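Local coordinates for protein Xcc_ctr_pt (Xanthomonas campestris pv. campestris, PDB 6NJW) that probably cleaves DNA by two-metal catalysis, this chain being the Toprim-containing C-terminal region of a Class 2 OLD family nuclease, at residues Pro36-Ala39 with Glu40-Asn43; Ile119-Ala122 with Glu123-Gly126; Tyr209-Ser212 with Ala213-Ile217. One frame throughout, in Å; residues are numbered along the deposited sequence.

Contact 1 (Pro36-Ala39 with Glu40-Asn43); sequences PAFA and EVLN
Phe38 and Ala39 meet Val41 and Leu42 in a local contact within the last turn of helix 29-41 and the turn that ends it. Phe38 O is met by both Val41 and Leu42. Leu42 N bonds to Phe38 O at 2.9 Å, and Val41 CG2 presses close to the same oxygen at 3.2 Å. With CG1 anti to its own carbonyl carbon (chi1 -69°), Val41 turns CG2 back toward the preceding turn, where it also lies obliquely beside the Phe38 ring, 4.2 Å from CD1. Leu42 lies over the same oxygen, its CB 3.5 Å and its CD1 3.7 Å from Phe38 O. Two residues earlier, Glu40 N bonds to Pro36 O at 3.1 Å, and the Glu40 chain, bent at chi2 (-50°), folds back so that a water can donate both to OE2 and to Pro36 O. This turn packs against helix 208-226, while Phe38 reaches Val201, Cys206 and Pro207. At the end of the turn Asn43 takes a positive phi and its N bonds to Glu40 O at 2.9 Å: a Schellman motif, closing the helix of the beta-alpha-beta unit between strands 22-26 and 51-55 of the Toprim fold.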
# COMPACT_ATOMS: atom_id res chain seq x y z
N PRO A 36 2.87 4.06 -6.65
CA PRO A 36 3.67 4.98 -7.48
C PRO A 36 2.86 6.14 -8.04
O PRO A 36 3.41 7.23 -8.22
CB PRO A 36 4.21 4.11 -8.61
CG PRO A 36 4.01 2.68 -8.18
CD PRO A 36 2.92 2.67 -7.17
N ALA A 37 1.59 5.93 -8.37
CA ALA A 37 0.75 7.03 -8.82
C ALA A 37 0.60 8.08 -7.73
O ALA A 37 0.67 9.28 -8.00
CB ALA A 37 -0.62 6.50 -9.27
N PHE A 38 0.40 7.65 -6.48
CA PHE A 38 0.35 8.64 -5.40
C PHE A 38 1.71 9.31 -5.21
O PHE A 38 1.77 10.50 -4.89
CB PHE A 38 -0.11 8.01 -4.09
CG PHE A 38 -1.63 7.93 -3.96
CD1 PHE A 38 -2.40 9.08 -3.99
CD2 PHE A 38 -2.26 6.70 -3.82
CE1 PHE A 38 -3.79 9.02 -3.88
CE2 PHE A 38 -3.65 6.62 -3.72
CZ PHE A 38 -4.41 7.78 -3.74
N ALA A 39 2.80 8.55 -5.37
CA ALA A 39 4.13 9.14 -5.25
C ALA A 39 4.31 10.32 -6.21
O ALA A 39 4.80 11.38 -5.81
CB ALA A 39 5.20 8.07 -5.51
N GLU A 40 3.88 10.16 -7.46
CA GLU A 40 4.08 11.23 -8.44
C GLU A 40 3.32 12.50 -8.06
O GLU A 40 3.88 13.60 -8.13
CB GLU A 40 3.66 10.78 -9.84
CG GLU A 40 4.68 9.85 -10.52
CD GLU A 40 6.11 10.39 -10.47
OE1 GLU A 40 6.31 11.57 -10.83
OE2 GLU A 40 7.03 9.63 -10.08
N VAL A 41 2.06 12.37 -7.63
CA VAL A 41 1.31 13.56 -7.23
C VAL A 41 1.77 14.09 -5.88
O VAL A 41 1.45 15.23 -5.54
CB VAL A 41 -0.22 13.33 -7.22
CG1 VAL A 41 -0.73 13.15 -8.63
CG2 VAL A 41 -0.58 12.11 -6.34
N LEU A 42 2.51 13.31 -5.08
CA LEU A 42 3.18 13.88 -3.91
C LEU A 42 4.56 14.45 -4.25
O LEU A 42 5.27 14.91 -3.34
CB LEU A 42 3.33 12.83 -2.78
CG LEU A 42 2.27 12.77 -1.67
CD1 LEU A 42 0.90 12.95 -2.25
CD2 LEU A 42 2.35 11.44 -0.89
N ASN A 43 4.95 14.41 -5.53
CA ASN A 43 6.24 14.94 -6.00
C ASN A 43 7.42 14.19 -5.39
O ASN A 43 8.48 14.76 -5.15
CB ASN A 43 6.34 16.45 -5.73
CG ASN A 43 5.34 17.24 -6.54
OD1 ASN A 43 5.11 16.93 -7.70
ND2 ASN A 43 4.73 18.23 -5.93
O HOH W 1 6.40 6.84 -9.16

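Contact 2 (Ile119-Ala122 with Glu123-Gly126)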
# COMPACT_ATOMS: atom_id res chain seq x y z
N ILE A 119 2.14 -2.23 16.61
CA ILE A 119 1.93 -1.35 15.47
C ILE A 119 2.69 -0.04 15.64
O ILE A 119 3.34 0.44 14.71
CB ILE A 119 0.42 -1.13 15.25
CG1 ILE A 119 -0.21 -2.41 14.69
CG2 ILE A 119 0.18 0.03 14.30
CD1 ILE A 119 -1.73 -2.41 14.70
N LYS A 120 2.62 0.58 16.82
CA LYS A 120 3.32 1.87 16.97
C LYS A 120 4.83 1.69 17.04
O LYS A 120 5.58 2.59 16.63
CB LYS A 120 2.80 2.63 18.19
CG LYS A 120 3.14 2.02 19.52
CD LYS A 120 2.39 2.77 20.63
CE LYS A 120 2.85 2.35 22.04
NZ LYS A 120 1.99 2.97 23.09
N LEU A 121 5.32 0.55 17.53
CA LEU A 121 6.74 0.25 17.42
C LEU A 121 7.16 0.12 15.96
O LEU A 121 8.21 0.64 15.55
CB LEU A 121 7.08 -1.04 18.17
CG LEU A 121 8.50 -1.60 18.04
CD1 LEU A 121 9.55 -0.58 18.47
CD2 LEU A 121 8.63 -2.90 18.86
N ALA A 122 6.33 -0.55 15.16
CA ALA A 122 6.74 -0.87 13.80
C ALA A 122 6.84 0.37 12.93
O ALA A 122 7.64 0.40 11.98
CB ALA A 122 5.77 -1.88 13.19
N GLU A 123 6.08 1.43 13.25
CA GLU A 123 6.20 2.67 12.49
C GLU A 123 7.60 3.25 12.55
O GLU A 123 8.02 3.94 11.62
CB GLU A 123 5.19 3.72 12.98
CG GLU A 123 3.76 3.32 12.63
CD GLU A 123 2.75 4.47 12.77
OE1 GLU A 123 3.12 5.56 13.22
OE2 GLU A 123 1.58 4.26 12.41
N GLN A 124 8.33 2.99 13.64
CA GLN A 124 9.70 3.50 13.75
C GLN A 124 10.59 2.94 12.65
O GLN A 124 11.55 3.60 12.22
CB GLN A 124 10.27 3.15 15.12
CG GLN A 124 9.66 3.91 16.28
CD GLN A 124 10.46 3.68 17.54
OE1 GLN A 124 11.54 4.24 17.71
NE2 GLN A 124 9.95 2.83 18.40
N TYR A 125 10.29 1.74 12.16
CA TYR A 125 11.09 1.11 11.13
C TYR A 125 10.50 1.29 9.75
O TYR A 125 10.93 0.63 8.80
CB TYR A 125 11.27 -0.38 11.45
CG TYR A 125 12.03 -0.56 12.75
CD1 TYR A 125 13.41 -0.39 12.79
CD2 TYR A 125 11.36 -0.84 13.94
CE1 TYR A 125 14.10 -0.53 13.99
CE2 TYR A 125 12.05 -0.98 15.13
CZ TYR A 125 13.42 -0.83 15.15
OH TYR A 125 14.09 -0.96 16.35
N GLY A 126 9.51 2.18 9.61
CA GLY A 126 8.88 2.39 8.32
C GLY A 126 7.85 1.37 7.91
O GLY A 126 7.57 1.22 6.72
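Leu121 and Ala122 receive their backbone bonds from Gln124 and Tyr125 at only three residues' spacing, with both donors well above the planes of the carbonyls they approach. Gln124 N lies 3.0 Å from Leu121 O, 50° out of plane, and Tyr125 N sits 3.0 Å from Ala122 O, 56° out. One step earlier the chain still bonds in the alpha-helical way, Glu123 N to Ile119 O at 3.3 Å, so the hydrogen-bond spacing shortens as helix 115-123 runs out. A type I turn from Glu123 to Gly126 follows. Gly126, with its positive phi, is the C-prime residue of a Schellman motif: its N bonds back to Glu123 O at 3.1 Å, and Tyr127 N reaches Ala122 O. The chain then enters strand 127-130, an outer strand of the parallel sheet in this chain, and Gly126 already shares backbone bonding with Ile79 on neighbouring strand 77-82.

Among the side chains, Leu121 does most of the touching. Its chi1 (174°, CG anti to the backbone N) together with chi2 brings CD1 toward the turn. This methyl meets the amide end of Gln124, 3.4 Å from NE2, and the rim of the Tyr125 ring, 4.2 Å from CE2. The two longer chains pass it at a slant. Gln124 CB lies 3.3 Å from Leu121 O, beside the N that bonds to it; the extended chain beyond CG carries the amide on to the methyl. Tyr125 presents a ring edge to Ala122 O, which lies near the ring plane. Its hydroxyl is hydrogen-bonded to Glu105 OE2, tying the turn to the loop after helix 93-104, while its ring packs on Leu101 and Ile104 of that helix. Leu121 also touches Leu101, and Ile119 turns instead to Leu97, Arg83 and Val129.

Contact 3 (Tyr209-Ser212 with Ala213-Ile217)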
# COMPACT_ATOMS: atom_id res chain seq x y z
N TYR A 209 -1.57 6.09 5.41
CA TYR A 209 -0.49 5.12 5.56
C TYR A 209 0.42 5.11 4.34
O TYR A 209 1.63 4.88 4.48
CB TYR A 209 -1.06 3.73 5.87
CG TYR A 209 -1.60 2.92 4.71
CD1 TYR A 209 -2.68 3.37 3.94
CD2 TYR A 209 -1.07 1.68 4.40
CE1 TYR A 209 -3.19 2.61 2.88
CE2 TYR A 209 -1.57 0.91 3.33
CZ TYR A 209 -2.63 1.38 2.59
OH TYR A 209 -3.12 0.62 1.54
N ILE A 210 -0.11 5.42 3.16
CA ILE A 210 0.72 5.49 1.95
C ILE A 210 1.60 6.73 1.98
O ILE A 210 2.80 6.67 1.65
CB ILE A 210 -0.18 5.44 0.70
CG1 ILE A 210 -0.80 4.04 0.54
CG2 ILE A 210 0.60 5.82 -0.56
CD1 ILE A 210 -1.68 3.90 -0.70
N ARG A 211 1.04 7.89 2.34
CA ARG A 211 1.87 9.08 2.48
C ARG A 211 2.99 8.87 3.50
O ARG A 211 4.14 9.27 3.28
CB ARG A 211 1.01 10.28 2.88
CG ARG A 211 1.84 11.58 3.05
CD ARG A 211 0.99 12.75 3.56
NE ARG A 211 -0.19 12.96 2.74
CZ ARG A 211 -0.22 13.79 1.71
NH1 ARG A 211 0.86 14.48 1.40
NH2 ARG A 211 -1.33 13.94 0.99
N SER A 212 2.67 8.23 4.62
CA SER A 212 3.67 7.96 5.65
C SER A 212 4.80 7.10 5.11
O SER A 212 5.98 7.38 5.37
CB SER A 212 3.00 7.27 6.84
OG SER A 212 2.28 8.21 7.63
N ALA A 213 4.47 6.04 4.37
CA ALA A 213 5.51 5.16 3.87
C ALA A 213 6.35 5.85 2.82
O ALA A 213 7.57 5.69 2.79
CB ALA A 213 4.92 3.87 3.30
N LEU A 214 5.70 6.60 1.92
CA LEU A 214 6.45 7.31 0.89
C LEU A 214 7.42 8.32 1.49
O LEU A 214 8.58 8.42 1.07
CB LEU A 214 5.48 8.00 -0.08
CG LEU A 214 4.70 7.05 -0.97
CD1 LEU A 214 3.66 7.85 -1.79
CD2 LEU A 214 5.65 6.28 -1.91
N GLU A 215 6.96 9.09 2.48
CA GLU A 215 7.82 10.08 3.14
C GLU A 215 8.94 9.41 3.93
O GLU A 215 10.07 9.91 3.98
CB GLU A 215 6.97 10.98 4.03
CG GLU A 215 5.93 11.81 3.24
CD GLU A 215 5.09 12.74 4.12
OE1 GLU A 215 4.89 12.43 5.31
OE2 GLU A 215 4.60 13.77 3.61
N HIS A 216 8.65 8.25 4.54
CA HIS A 216 9.68 7.55 5.30
C HIS A 216 10.82 7.12 4.38
O HIS A 216 12.00 7.35 4.69
CB HIS A 216 9.09 6.34 6.02
CG HIS A 216 10.05 5.66 6.94
ND1 HIS A 216 10.06 5.88 8.30
CD2 HIS A 216 11.07 4.80 6.69
CE1 HIS A 216 11.03 5.17 8.86
NE2 HIS A 216 11.66 4.51 7.90
N ILE A 217 10.50 6.49 3.24
CA ILE A 217 11.56 5.97 2.38
C ILE A 217 12.27 7.12 1.66
O ILE A 217 13.49 7.08 1.45
CB ILE A 217 11.01 4.93 1.38
CG1 ILE A 217 12.16 4.20 0.66
CG2 ILE A 217 10.09 5.52 0.35
CD1 ILE A 217 13.07 3.44 1.61
O HOH W 2 3.46 14.26 1.50
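Glu215 runs back along the helix over Arg211: its CB lies 3.4 Å from Arg211 O and its CG, closer still, 3.1 Å from that oxygen. The same oxygen accepts the backbone bond from Glu215 N, at 2.9 Å. Extended beyond CG (chi2 -179°), the chain carries CD to 3.6 Å from Arg211 CG, and OE2 ends 3.8 Å from Arg211 CD. At the tip, OE2 lies at the guanidinium's edge, near its plane, with the two flat groups turned 73° apart. Arg211 NH1 stays 4.4 Å from OE2, so the opposite charges do not meet directly; a water between them takes a bond from NH1 and gives one to OE2, though its modelled distance to OE2 is doubtfully short. This is the i to i+4 spacing of helix 208-226, which packs on strands 77-82 and 127-130 of the Toprim sheet. On another side of the helix, Ile210 CG2 and Leu214 CD1 lie alongside one another, 3.9 Å apart, beside Val35 of helix 29-41. Ile210 CG1 covers one face of the Tyr209 ring toward its rim. Tyr209, with Asp82, belongs to the magnesium site seen here, its side chain about 3 Å from the metal.

The contacts follow one another along the chain as 1, 2 and 3, yet contact 3 is the one that touches both others. Centres of contacts 1 and 3 are about 11 Å apart, and those of contacts 2 and 3 about 12 Å, whereas contacts 1 and 2 are about 23 Å apart and do not touch. Leu214 CD1 rests on Ala39 CA at 3.7 Å, joining helix 208-226 to helix 29-41, while His216 CE1 packs at 3.4 Å from Gly126 N in the turn before strand 127-130. Helix 208-226 thus packs against both helix 29-41 and strands 77-82 and 127-130 of the parallel sheet, and places Tyr209 at the magnesium beside Asp82.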